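Local coordinates for Serine/threonine protein kinase (Mycobacterium tuberculosis, PDB 4ESQ) that probably phosphorylates serine and threonine residues of proteins with ATP, its extracellular domain, the part in this structure, acting as the receptor's sensor, at residues 59-64 / 100-105; 169-174 / 181-186; 18-23 / 86-91. One frame throughout, in Å; residues are numbered along the deposited sequence.

How the contacts relate
All three contacts are buried and rest largely on apolar side chains. They divide between the two faces of one antiparallel sheet. Contact 1 lies on one face, where helices 59-62 and 96-111 meet through stacked aromatic rings. Contacts 2 and 3 lie on the other face, under helices 179-192 and 17-24. Their centres are about 7 Å apart, and their strands, 165-173 and 84-92, are neighbours in the sheet. Contact 2 is purely aliphatic, whereas contact 3 also brings in a glutamine amide. Val23 of contact 3 packs on Ile183 of contact 2. Val91, farther along strand 84-92, points to the face of contact 1, where its CG2 packs on the Tyr62 hydroxyl.

Contact 1. Residues 59-64 / 100-105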
ATOM      1  N   ASP A  59      -5.007   0.068  10.813  1.00 11.30           N
ATOM      2  CA  ASP A  59      -4.735  -0.132  12.234  1.00 14.41           C
ATOM      3  C   ASP A  59      -4.775  -1.602  12.694  1.00 13.97           C
ATOM      4  O   ASP A  59      -3.841  -2.048  13.361  1.00 14.85           O
ATOM      5  CB  ASP A  59      -5.654   0.736  13.097  1.00 12.08           C
ATOM      6  CG  ASP A  59      -5.304   0.651  14.569  1.00 21.42           C
ATOM      7  OD1 ASP A  59      -4.273   1.229  14.968  1.00 26.03           O
ATOM      8  OD2 ASP A  59      -6.053  -0.009  15.317  1.00 29.13           O
ATOM      9  N   PRO A  60      -5.844  -2.352  12.357  1.00 13.86           N
ATOM     10  CA  PRO A  60      -5.944  -3.747  12.820  1.00 14.04           C
ATOM     11  C   PRO A  60      -4.816  -4.629  12.285  1.00 18.71           C
ATOM     12  O   PRO A  60      -4.471  -5.662  12.861  1.00 14.81           O
ATOM     13  CB  PRO A  60      -7.287  -4.212  12.247  1.00 19.13           C
ATOM     14  CG  PRO A  60      -8.079  -2.966  12.089  1.00 22.54           C
ATOM     15  CD  PRO A  60      -7.078  -1.915  11.680  1.00 15.95           C
ATOM     16  N   VAL A  61      -4.237  -4.205  11.174  1.00 10.83           N
ATOM     17  CA  VAL A  61      -3.160  -4.946  10.544  1.00 13.97           C
ATOM     18  C   VAL A  61      -1.818  -4.650  11.222  1.00 14.35           C
ATOM     19  O   VAL A  61      -1.029  -5.560  11.468  1.00 12.85           O
ATOM     20  CB  VAL A  61      -3.091  -4.614   9.047  1.00 11.82           C
ATOM     21  CG1 VAL A  61      -1.911  -5.332   8.385  1.00 17.96           C
ATOM     22  CG2 VAL A  61      -4.425  -4.977   8.367  1.00 14.10           C
ATOM     23  N   TYR A  62      -1.568  -3.379  11.529  1.00 11.60           N
ATOM     24  CA  TYR A  62      -0.278  -2.976  12.100  1.00 10.63           C
ATOM     25  C   TYR A  62      -0.228  -3.001  13.628  1.00 13.49           C
ATOM     26  O   TYR A  62       0.853  -2.921  14.228  1.00 13.80           O
ATOM     27  CB  TYR A  62       0.091  -1.575  11.618  1.00 11.09           C
ATOM     28  CG  TYR A  62       0.708  -1.522  10.236  1.00 12.50           C
ATOM     29  CD1 TYR A  62       2.084  -1.587  10.074  1.00 11.25           C
ATOM     30  CD2 TYR A  62      -0.080  -1.372   9.097  1.00 10.60           C
ATOM     31  CE1 TYR A  62       2.663  -1.520   8.822  1.00  9.26           C
ATOM     32  CE2 TYR A  62       0.497  -1.316   7.837  1.00 12.18           C
ATOM     33  CZ  TYR A  62       1.873  -1.376   7.716  1.00 11.38           C
ATOM     34  OH  TYR A  62       2.461  -1.325   6.481  1.00 12.30           O
ATOM     35  N   ALA A  63      -1.396  -3.065  14.259  1.00 17.78           N
ATOM     36  CA  ALA A  63      -1.453  -3.093  15.714  1.00 20.24           C
ATOM     37  C   ALA A  63      -0.609  -4.246  16.246  1.00 15.49           C
ATOM     38  O   ALA A  63      -0.700  -5.375  15.759  1.00 17.21           O
ATOM     39  CB  ALA A  63      -2.885  -3.221  16.182  1.00 19.36           C
ATOM     40  N   GLY A  64       0.228  -3.955  17.238  1.00 18.28           N
ATOM     41  CA  GLY A  64       1.038  -4.988  17.862  1.00 20.31           C
ATOM     42  C   GLY A  64       2.340  -5.350  17.159  1.00 18.14           C
ATOM     43  O   GLY A  64       3.103  -6.174  17.660  1.00 20.71           O
ATOM     44  N   ARG A 100      11.167  -6.542   8.700  1.00 12.62           N
ATOM     45  CA  ARG A 100      11.110  -7.746   7.872  1.00 13.36           C
ATOM     46  C   ARG A 100      10.051  -8.741   8.359  1.00 13.24           C
ATOM     47  O   ARG A 100       9.355  -9.371   7.561  1.00 13.60           O
ATOM     48  CB  ARG A 100      12.482  -8.420   7.818  1.00 18.07           C
ATOM     49  CG  ARG A 100      13.560  -7.491   7.314  1.00 18.58           C
ATOM     50  CD  ARG A 100      14.196  -7.990   6.044  1.00 27.19           C
ATOM     51  NE  ARG A 100      14.790  -6.887   5.299  1.00 28.45           N
ATOM     52  CZ  ARG A 100      15.130  -6.946   4.016  1.00 22.05           C
ATOM     53  NH1 ARG A 100      15.652  -5.878   3.425  1.00 19.85           N
ATOM     54  NH2 ARG A 100      14.938  -8.069   3.326  1.00 20.74           N
ATOM     55  N   ALA A 101       9.934  -8.884   9.675  1.00 12.93           N
ATOM     56  CA  ALA A 101       8.966  -9.809  10.244  1.00 12.31           C
ATOM     57  C   ALA A 101       7.549  -9.422   9.829  1.00 12.16           C
ATOM     58  O   ALA A 101       6.711 -10.288   9.566  1.00 12.04           O
ATOM     59  CB  ALA A 101       9.093  -9.845  11.755  1.00 15.80           C
ATOM     60  N   PHE A 102       7.282  -8.117   9.764  1.00 12.50           N
ATOM     61  CA  PHE A 102       5.952  -7.667   9.374  1.00 13.69           C
ATOM     62  C   PHE A 102       5.639  -7.995   7.914  1.00 14.23           C
ATOM     63  O   PHE A 102       4.520  -8.383   7.589  1.00 12.91           O
ATOM     64  CB  PHE A 102       5.741  -6.168   9.628  1.00 14.15           C
ATOM     65  CG  PHE A 102       4.422  -5.669   9.100  1.00 11.93           C
ATOM     66  CD1 PHE A 102       3.239  -5.980   9.756  1.00 17.36           C
ATOM     67  CD2 PHE A 102       4.359  -4.938   7.926  1.00 12.81           C
ATOM     68  CE1 PHE A 102       2.012  -5.553   9.256  1.00 14.66           C
ATOM     69  CE2 PHE A 102       3.146  -4.500   7.422  1.00 16.71           C
ATOM     70  CZ  PHE A 102       1.966  -4.803   8.085  1.00 11.63           C
ATOM     71  N   VAL A 103       6.624  -7.838   7.035  1.00 12.22           N
ATOM     72  CA  VAL A 103       6.414  -8.185   5.636  1.00 10.39           C
ATOM     73  C   VAL A 103       6.231  -9.691   5.480  1.00 12.03           C
ATOM     74  O   VAL A 103       5.420 -10.140   4.676  1.00 13.10           O
ATOM     75  CB  VAL A 103       7.557  -7.671   4.725  1.00 12.14           C
ATOM     76  CG1 VAL A 103       7.293  -8.035   3.269  1.00 11.58           C
ATOM     77  CG2 VAL A 103       7.704  -6.173   4.864  1.00 13.31           C
ATOM     78  N   GLN A 104       6.958 -10.476   6.268  1.00 11.38           N
ATOM     79  CA  GLN A 104       6.782 -11.921   6.216  1.00 13.79           C
ATOM     80  C   GLN A 104       5.367 -12.289   6.657  1.00 14.22           C
ATOM     81  O   GLN A 104       4.705 -13.130   6.038  1.00 14.84           O
ATOM     82  CB  GLN A 104       7.818 -12.623   7.095  1.00 18.16           C
ATOM     83  CG  GLN A 104       7.770 -14.127   6.954  1.00 19.85           C
ATOM     84  CD  GLN A 104       8.205 -14.576   5.576  1.00 25.38           C
ATOM     85  OE1 GLN A 104       9.266 -14.179   5.085  1.00 28.56           O
ATOM     86  NE2 GLN A 104       7.386 -15.404   4.935  1.00 26.89           N
ATOM     87  N   THR A 105       4.891 -11.650   7.723  1.00 10.38           N
ATOM     88  CA  THR A 105       3.536 -11.904   8.184  1.00 13.69           C
ATOM     89  C   THR A 105       2.560 -11.524   7.088  1.00 12.88           C
ATOM     90  O   THR A 105       1.610 -12.253   6.814  1.00 14.16           O
ATOM     91  CB  THR A 105       3.209 -11.117   9.457  1.00 12.40           C
ATOM     92  OG1 THR A 105       3.925 -11.682  10.563  1.00 14.88           O
ATOM     93  CG2 THR A 105       1.729 -11.184   9.750  1.00 16.73           C
TER
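Tyr62 and Phe102 stack their rings in an offset, parallel-displaced pair. The ring centres are 4.3 Å apart and the planes are inclined by 27°. CZ of Phe102 lies over one face of the tyrosine ring, displaced toward its rim. The tightest approach is between Tyr62 CE1 and Phe102 CE2, at 3.3 Å. The phenol end is close as well, with Tyr62 OH 3.4 Å from Phe102 CE2. Overlap is therefore greatest between the outer parts of the two rings.

Val61 meets Phe102 differently. Its CG1 methyl sits in the plane of the phenylalanine ring, at the edge, 3.9 Å from CZ. The carbonyl O of Val61 also lies near that plane, 3.8 Å from Phe102 CE1. The phenylalanine is thus met over a face by one residue and at its rim by the preceding one.

Phe102 reaches across because its CG stands anti to the backbone N (chi1 174°), which carries the ring out from helix 96-111. Helix 59-62 is a short turn, closed by the backbone bond from Ala63 N to Asp59 O (2.8 Å). The hydroxyl of Tyr62 is hydrogen-bonded to Asp168 OD2, which helps to fix the far end of its ring.

The contact joins two helices on one face of the antiparallel sheet in the PknH sensor domain. On the sheet, Met159 of strand 154-162 and Val166 of strand 165-173 each touch both Tyr62 and Phe102.

Contact 2. Residues 169-174 / 181-186; sequences VNACGY and GQIAAK
Ile183 packs against Val169 and Ala171, fastening helix 179-192 to strand 165-173. This is helix-on-sheet packing: the C-terminal helix lies over one face of the antiparallel sheet of the PknH-like extracellular domain, a family of the Mog1p/PsbP clan. A short connection leads from the strand to the helix. The axes of strand 169-173 and helix 181-186 come within 8.4 Å, at 143° between their N-to-C directions, so the helix runs back roughly against the strand.

The isoleucine can be followed outward. Its CB is 4.0 Å from CG1 of Val169. At the branch, CG2 stands anti to the backbone N and takes the methyl down to the strand. There it meets both valine methyls, with Ile183 CG2 3.8 Å from Val169 CG1 and also 3.8 Å from Val169 CG2. The other branch goes a different way. CG1 leans on Val23 of helix 17-24, and CD1 at the tip arrives 4.3 Å from Ala171 CB. One side chain thus spans two residues of the strand that point to the same face, Val169 and Ala171.

Asn170, between them, points away from the helix. Farther along, Cys172 forms a disulfide with Cys155, tying strand 165-173 covalently to strand 154-162. At the start of the 181-186 segment, Gly181 N is hydrogen-bonded to the side chain of Gln156, a residue of that same neighbouring strand. Ala184 lies close to the strand as well: its backbone N is 4.4 Å from Val169 CG2, a loose van der Waals approach.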
ATOM      1  N   VAL A 169       2.013   0.183  -0.413  1.00  9.42           N
ATOM      2  CA  VAL A 169       1.441   0.942  -1.533  1.00 10.12           C
ATOM      3  C   VAL A 169       0.186   0.313  -2.146  1.00 11.37           C
ATOM      4  O   VAL A 169       0.122  -0.899  -2.368  1.00 10.35           O
ATOM      5  CB  VAL A 169       2.490   1.100  -2.648  1.00 10.97           C
ATOM      6  CG1 VAL A 169       1.908   1.859  -3.842  1.00 12.75           C
ATOM      7  CG2 VAL A 169       3.750   1.799  -2.111  1.00 10.78           C
ATOM      8  N   ASN A 170      -0.806   1.151  -2.441  1.00 10.95           N
ATOM      9  CA  ASN A 170      -1.997   0.722  -3.164  1.00 11.70           C
ATOM     10  C   ASN A 170      -2.151   1.643  -4.351  1.00 12.01           C
ATOM     11  O   ASN A 170      -2.199   2.871  -4.185  1.00 14.86           O
ATOM     12  CB  ASN A 170      -3.230   0.808  -2.255  1.00 12.63           C
ATOM     13  CG  ASN A 170      -4.397  -0.036  -2.759  1.00 15.97           C
ATOM     14  OD1 ASN A 170      -4.236  -0.894  -3.627  1.00 13.60           O
ATOM     15  ND2 ASN A 170      -5.573   0.194  -2.194  1.00 13.07           N
ATOM     16  N   ALA A 171      -2.161   1.077  -5.556  1.00  7.75           N
ATOM     17  CA  ALA A 171      -2.272   1.888  -6.763  1.00  9.89           C
ATOM     18  C   ALA A 171      -3.437   1.372  -7.597  1.00 10.34           C
ATOM     19  O   ALA A 171      -3.480   0.188  -7.942  1.00 11.60           O
ATOM     20  CB  ALA A 171      -0.972   1.843  -7.571  1.00 11.70           C
ATOM     21  N   CYS A 172      -4.372   2.263  -7.924  1.00 10.82           N
ATOM     22  CA  CYS A 172      -5.637   1.863  -8.539  1.00  8.65           C
ATOM     23  C   CYS A 172      -5.936   2.614  -9.827  1.00 10.61           C
ATOM     24  O   CYS A 172      -5.570   3.776  -9.981  1.00 11.98           O
ATOM     25  CB  CYS A 172      -6.794   2.076  -7.560  1.00 11.89           C
ATOM     26  SG  CYS A 172      -6.554   1.353  -5.896  1.00 13.92           S
ATOM     27  N   GLY A 173      -6.634   1.951 -10.737  1.00 12.38           N
ATOM     28  CA  GLY A 173      -6.961   2.553 -12.021  1.00 10.86           C
ATOM     29  C   GLY A 173      -7.607   1.536 -12.935  1.00 15.61           C
ATOM     30  O   GLY A 173      -7.940   0.432 -12.503  1.00 11.83           O
ATOM     31  N   TYR A 174      -7.790   1.900 -14.203  1.00 14.24           N
ATOM     32  CA  TYR A 174      -8.401   0.984 -15.162  1.00 14.65           C
ATOM     33  C   TYR A 174      -7.370   0.166 -15.943  1.00 14.58           C
ATOM     34  O   TYR A 174      -7.728  -0.811 -16.608  1.00 15.96           O
ATOM     35  CB  TYR A 174      -9.273   1.751 -16.153  1.00 16.10           C
ATOM     36  CG  TYR A 174     -10.512   2.351 -15.553  1.00 15.41           C
ATOM     37  CD1 TYR A 174     -11.671   1.594 -15.413  1.00 19.26           C
ATOM     38  CD2 TYR A 174     -10.538   3.675 -15.137  1.00 16.35           C
ATOM     39  CE1 TYR A 174     -12.816   2.137 -14.865  1.00 19.29           C
ATOM     40  CE2 TYR A 174     -11.688   4.227 -14.590  1.00 15.78           C
ATOM     41  CZ  TYR A 174     -12.820   3.450 -14.460  1.00 22.39           C
ATOM     42  OH  TYR A 174     -13.970   3.975 -13.919  1.00 27.78           O
ATOM     43  N   GLY A 181       4.105  -1.918  -7.773  1.00 11.08           N
ATOM     44  CA  GLY A 181       5.441  -2.477  -7.734  1.00 12.49           C
ATOM     45  C   GLY A 181       6.467  -1.422  -8.106  1.00 15.38           C
ATOM     46  O   GLY A 181       7.542  -1.360  -7.507  1.00 13.14           O
ATOM     47  N   GLN A 182       6.154  -0.597  -9.103  1.00 11.61           N
ATOM     48  CA  GLN A 182       7.092   0.454  -9.503  1.00 13.45           C
ATOM     49  C   GLN A 182       7.255   1.498  -8.409  1.00 14.69           C
ATOM     50  O   GLN A 182       8.364   1.968  -8.118  1.00 12.01           O
ATOM     51  CB  GLN A 182       6.599   1.169 -10.749  1.00 11.88           C
ATOM     52  CG  GLN A 182       6.690   0.383 -12.013  1.00 15.14           C
ATOM     53  CD  GLN A 182       6.302   1.262 -13.172  1.00 24.02           C
ATOM     54  OE1 GLN A 182       5.159   1.245 -13.618  1.00 22.53           O
ATOM     55  NE2 GLN A 182       7.243   2.090 -13.628  1.00 23.65           N
ATOM     56  N   ILE A 183       6.137   1.892  -7.827  1.00 11.37           N
ATOM     57  CA  ILE A 183       6.169   2.894  -6.778  1.00 11.73           C
ATOM     58  C   ILE A 183       7.007   2.374  -5.616  1.00 13.14           C
ATOM     59  O   ILE A 183       7.901   3.069  -5.111  1.00 12.18           O
ATOM     60  CB  ILE A 183       4.739   3.288  -6.347  1.00 10.93           C
ATOM     61  CG1 ILE A 183       4.085   4.129  -7.452  1.00 10.64           C
ATOM     62  CG2 ILE A 183       4.744   4.059  -5.034  1.00 13.73           C
ATOM     63  CD1 ILE A 183       2.575   4.231  -7.329  1.00 12.71           C
ATOM     64  N   ALA A 184       6.746   1.141  -5.209  1.00 11.67           N
ATOM     65  CA  ALA A 184       7.473   0.551  -4.089  1.00 12.30           C
ATOM     66  C   ALA A 184       8.980   0.546  -4.344  1.00 14.41           C
ATOM     67  O   ALA A 184       9.775   0.901  -3.469  1.00 11.79           O
ATOM     68  CB  ALA A 184       6.969  -0.865  -3.827  1.00 12.16           C
ATOM     69  N   ALA A 185       9.370   0.150  -5.552  1.00 11.65           N
ATOM     70  CA  ALA A 185      10.787   0.080  -5.891  1.00 13.40           C
ATOM     71  C   ALA A 185      11.433   1.456  -5.844  1.00 13.65           C
ATOM     72  O   ALA A 185      12.584   1.595  -5.413  1.00 12.03           O
ATOM     73  CB  ALA A 185      10.981  -0.566  -7.252  1.00 15.60           C
ATOM     74  N   LYS A 186      10.698   2.479  -6.269  1.00  9.80           N
ATOM     75  CA  LYS A 186      11.237   3.834  -6.231  1.00 10.86           C
ATOM     76  C   LYS A 186      11.392   4.337  -4.790  1.00 12.85           C
ATOM     77  O   LYS A 186      12.386   4.980  -4.456  1.00 11.06           O
ATOM     78  CB  LYS A 186      10.389   4.784  -7.078  1.00 12.70           C
ATOM     79  CG  LYS A 186      10.458   4.459  -8.580  1.00 12.93           C
ATOM     80  CD  LYS A 186       9.490   5.295  -9.394  1.00 15.31           C
ATOM     81  CE  LYS A 186       9.628   5.005 -10.897  1.00 18.71           C
ATOM     82  NZ  LYS A 186      10.972   5.384 -11.422  1.00 19.23           N
TER

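Contact 3. Residues 18-23 / 86-91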
ATOM      1  N   SER A  18       5.368  14.735  -9.394  0.52 13.99           N
ATOM      2  CA  SER A  18       5.848  14.338 -10.713  0.52 15.83           C
ATOM      3  C   SER A  18       6.031  12.832 -10.791  0.52 13.90           C
ATOM      4  O   SER A  18       5.616  12.192 -11.756  0.52 15.76           O
ATOM      5  CB  SER A  18       7.170  15.026 -11.056  0.52 17.63           C
ATOM      6  OG  SER A  18       7.723  14.472 -12.241  0.52 13.59           O
ATOM      7  N   GLU A  19       6.648  12.266  -9.761  1.00 14.15           N
ATOM      8  CA  GLU A  19       6.929  10.844  -9.750  1.00 14.13           C
ATOM      9  C   GLU A  19       5.655  10.000  -9.764  1.00 12.94           C
ATOM     10  O   GLU A  19       5.599   8.992 -10.451  1.00 11.12           O
ATOM     11  CB  GLU A  19       7.810  10.487  -8.550  1.00 14.55           C
ATOM     12  CG  GLU A  19       9.206  11.112  -8.619  1.00 15.64           C
ATOM     13  CD  GLU A  19       9.996  10.977  -7.322  1.00 18.82           C
ATOM     14  OE1 GLU A  19       9.419  11.156  -6.232  1.00 14.34           O
ATOM     15  OE2 GLU A  19      11.213  10.704  -7.393  1.00 18.61           O
ATOM     16  N   VAL A  20       4.647  10.406  -8.993  1.00 11.62           N
ATOM     17  CA  VAL A  20       3.377   9.684  -8.959  1.00 13.63           C
ATOM     18  C   VAL A  20       2.680   9.752 -10.318  1.00 11.92           C
ATOM     19  O   VAL A  20       2.231   8.734 -10.856  1.00 13.04           O
ATOM     20  CB  VAL A  20       2.442  10.237  -7.875  1.00 11.61           C
ATOM     21  CG1 VAL A  20       1.073   9.524  -7.942  1.00 12.16           C
ATOM     22  CG2 VAL A  20       3.071  10.065  -6.511  1.00 14.42           C
ATOM     23  N   ASN A  21       2.592  10.961 -10.866  1.00 13.70           N
ATOM     24  CA  ASN A  21       2.023  11.168 -12.193  1.00 11.20           C
ATOM     25  C   ASN A  21       2.705  10.304 -13.242  1.00 12.66           C
ATOM     26  O   ASN A  21       2.042   9.674 -14.062  1.00 12.62           O
ATOM     27  CB  ASN A  21       2.156  12.633 -12.610  1.00 14.21           C
ATOM     28  CG  ASN A  21       1.000  13.494 -12.139  1.00 13.29           C
ATOM     29  OD1 ASN A  21      -0.153  13.048 -12.071  1.00 13.36           O
ATOM     30  ND2 ASN A  21       1.300  14.759 -11.844  1.00 17.62           N
ATOM     31  N   ALA A  22       4.034  10.278 -13.203  1.00 13.34           N
ATOM     32  CA  ALA A  22       4.817   9.558 -14.198  1.00 12.46           C
ATOM     33  C   ALA A  22       4.547   8.059 -14.154  1.00 14.57           C
ATOM     34  O   ALA A  22       4.438   7.411 -15.193  1.00 13.82           O
ATOM     35  CB  ALA A  22       6.312   9.838 -14.005  1.00 11.59           C
ATOM     36  N   VAL A  23       4.436   7.503 -12.955  1.00 12.39           N
ATOM     37  CA  VAL A  23       4.172   6.073 -12.844  1.00 13.03           C
ATOM     38  C   VAL A  23       2.761   5.767 -13.341  1.00 10.51           C
ATOM     39  O   VAL A  23       2.540   4.792 -14.072  1.00 14.67           O
ATOM     40  CB  VAL A  23       4.357   5.556 -11.398  1.00 12.66           C
ATOM     41  CG1 VAL A  23       3.761   4.143 -11.248  1.00 18.40           C
ATOM     42  CG2 VAL A  23       5.832   5.569 -11.010  1.00 14.49           C
ATOM     43  N   VAL A  86      -3.680   6.726  -5.825  1.00  9.93           N
ATOM     44  CA  VAL A  86      -2.531   6.086  -5.195  1.00 13.55           C
ATOM     45  C   VAL A  86      -2.507   6.389  -3.715  1.00 12.19           C
ATOM     46  O   VAL A  86      -2.662   7.540  -3.314  1.00 13.00           O
ATOM     47  CB  VAL A  86      -1.207   6.572  -5.818  1.00 13.36           C
ATOM     48  CG1 VAL A  86      -0.005   6.217  -4.913  1.00 14.24           C
ATOM     49  CG2 VAL A  86      -1.047   6.008  -7.223  1.00 11.63           C
ATOM     50  N   ASN A  87      -2.312   5.353  -2.906  1.00 10.97           N
ATOM     51  CA  ASN A  87      -2.053   5.515  -1.484  1.00 11.78           C
ATOM     52  C   ASN A  87      -0.657   4.942  -1.255  1.00 12.16           C
ATOM     53  O   ASN A  87      -0.436   3.740  -1.449  1.00 10.98           O
ATOM     54  CB  ASN A  87      -3.088   4.755  -0.648  1.00 12.14           C
ATOM     55  CG  ASN A  87      -2.988   5.051   0.859  1.00 14.60           C
ATOM     56  OD1 ASN A  87      -2.037   5.668   1.334  1.00 13.29           O
ATOM     57  ND2 ASN A  87      -3.987   4.601   1.609  1.00 18.83           N
ATOM     58  N   GLN A  88       0.283   5.807  -0.892  1.00  9.40           N
ATOM     59  CA  GLN A  88       1.655   5.382  -0.634  1.00 10.26           C
ATOM     60  C   GLN A  88       2.006   5.704   0.800  1.00 10.98           C
ATOM     61  O   GLN A  88       1.709   6.789   1.285  1.00 11.36           O
ATOM     62  CB  GLN A  88       2.646   6.073  -1.581  1.00 11.23           C
ATOM     63  CG  GLN A  88       2.426   7.571  -1.724  1.00  9.35           C
ATOM     64  CD  GLN A  88       3.619   8.282  -2.354  1.00 12.72           C
ATOM     65  OE1 GLN A  88       4.734   7.765  -2.376  1.00 11.35           O
ATOM     66  NE2 GLN A  88       3.387   9.487  -2.838  1.00 10.59           N
ATOM     67  N   ALA A  89       2.631   4.754   1.482  1.00  9.77           N
ATOM     68  CA  ALA A  89       3.005   4.960   2.873  1.00 10.11           C
ATOM     69  C   ALA A  89       4.314   4.265   3.196  1.00 12.76           C
ATOM     70  O   ALA A  89       4.646   3.230   2.611  1.00 10.27           O
ATOM     71  CB  ALA A  89       1.912   4.445   3.790  1.00  9.37           C
ATOM     72  N   VAL A  90       5.045   4.849   4.142  1.00 10.05           N
ATOM     73  CA  VAL A  90       6.228   4.219   4.710  1.00 10.07           C
ATOM     74  C   VAL A  90       6.061   4.116   6.217  1.00 12.41           C
ATOM     75  O   VAL A  90       5.520   5.015   6.871  1.00 10.72           O
ATOM     76  CB  VAL A  90       7.506   4.980   4.364  1.00 10.05           C
ATOM     77  CG1 VAL A  90       7.869   4.722   2.905  1.00 11.72           C
ATOM     78  CG2 VAL A  90       7.318   6.475   4.614  1.00  9.77           C
ATOM     79  N   VAL A  91       6.528   3.008   6.769  1.00 10.45           N
ATOM     80  CA  VAL A  91       6.308   2.730   8.177  1.00  9.70           C
ATOM     81  C   VAL A  91       7.651   2.408   8.817  1.00 11.52           C
ATOM     82  O   VAL A  91       8.363   1.514   8.347  1.00 13.24           O
ATOM     83  CB  VAL A  91       5.333   1.553   8.371  1.00 10.20           C
ATOM     84  CG1 VAL A  91       5.104   1.298   9.857  1.00 12.22           C
ATOM     85  CG2 VAL A  91       3.999   1.824   7.646  1.00 12.97           C
TER
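Val20 of helix 17-24 meets Val86 and Gln88 of strand 84-92 with its two methyl groups. Val86 comes first along the strand. Its CG2 is 4.2 Å from Val20 CG1, a light aliphatic touch. The two side chains point in opposite senses and pass one another, with one methyl of each in touch. A bound terbium ion is about 13 Å from the Val86 side chain, and the ion has no direct part in this packing.

Asn87 follows. Its side chain lies on the other face of the sheet, against Thr56, and its backbone pairs with Asn170 of strand 165-173. Gln88 returns to the helix side. Its CG stands between the backbone N and the carbonyl carbon (chi1 46°), and beyond CG the chain is extended. This places the amide beside Val20, with NE2 3.7 Å from Val20 CG2. That approach is van der Waals in kind. The polar end is held by others: OE1 accepts a hydrogen bond from Leu15 N, and NE2 has a partner outside the two segments too. A buried amide is thereby satisfied while its flank packs on a methyl.

This alternation is that of a strand inside the antiparallel sheet of the sensor domain, with helices on both faces. Strand 84-92 lies between strands 69-76 and 165-173. Helix 17-24 is joined to the C-terminal helix by a salt bridge from Glu19 OE1 to Lys190 NZ.

Ala89 turns to the far face, toward Ser57. Val90 comes back and packs on Ile187 of helix 179-192. Val91 faces the far side again, where it touches Tyr67 and Ile70.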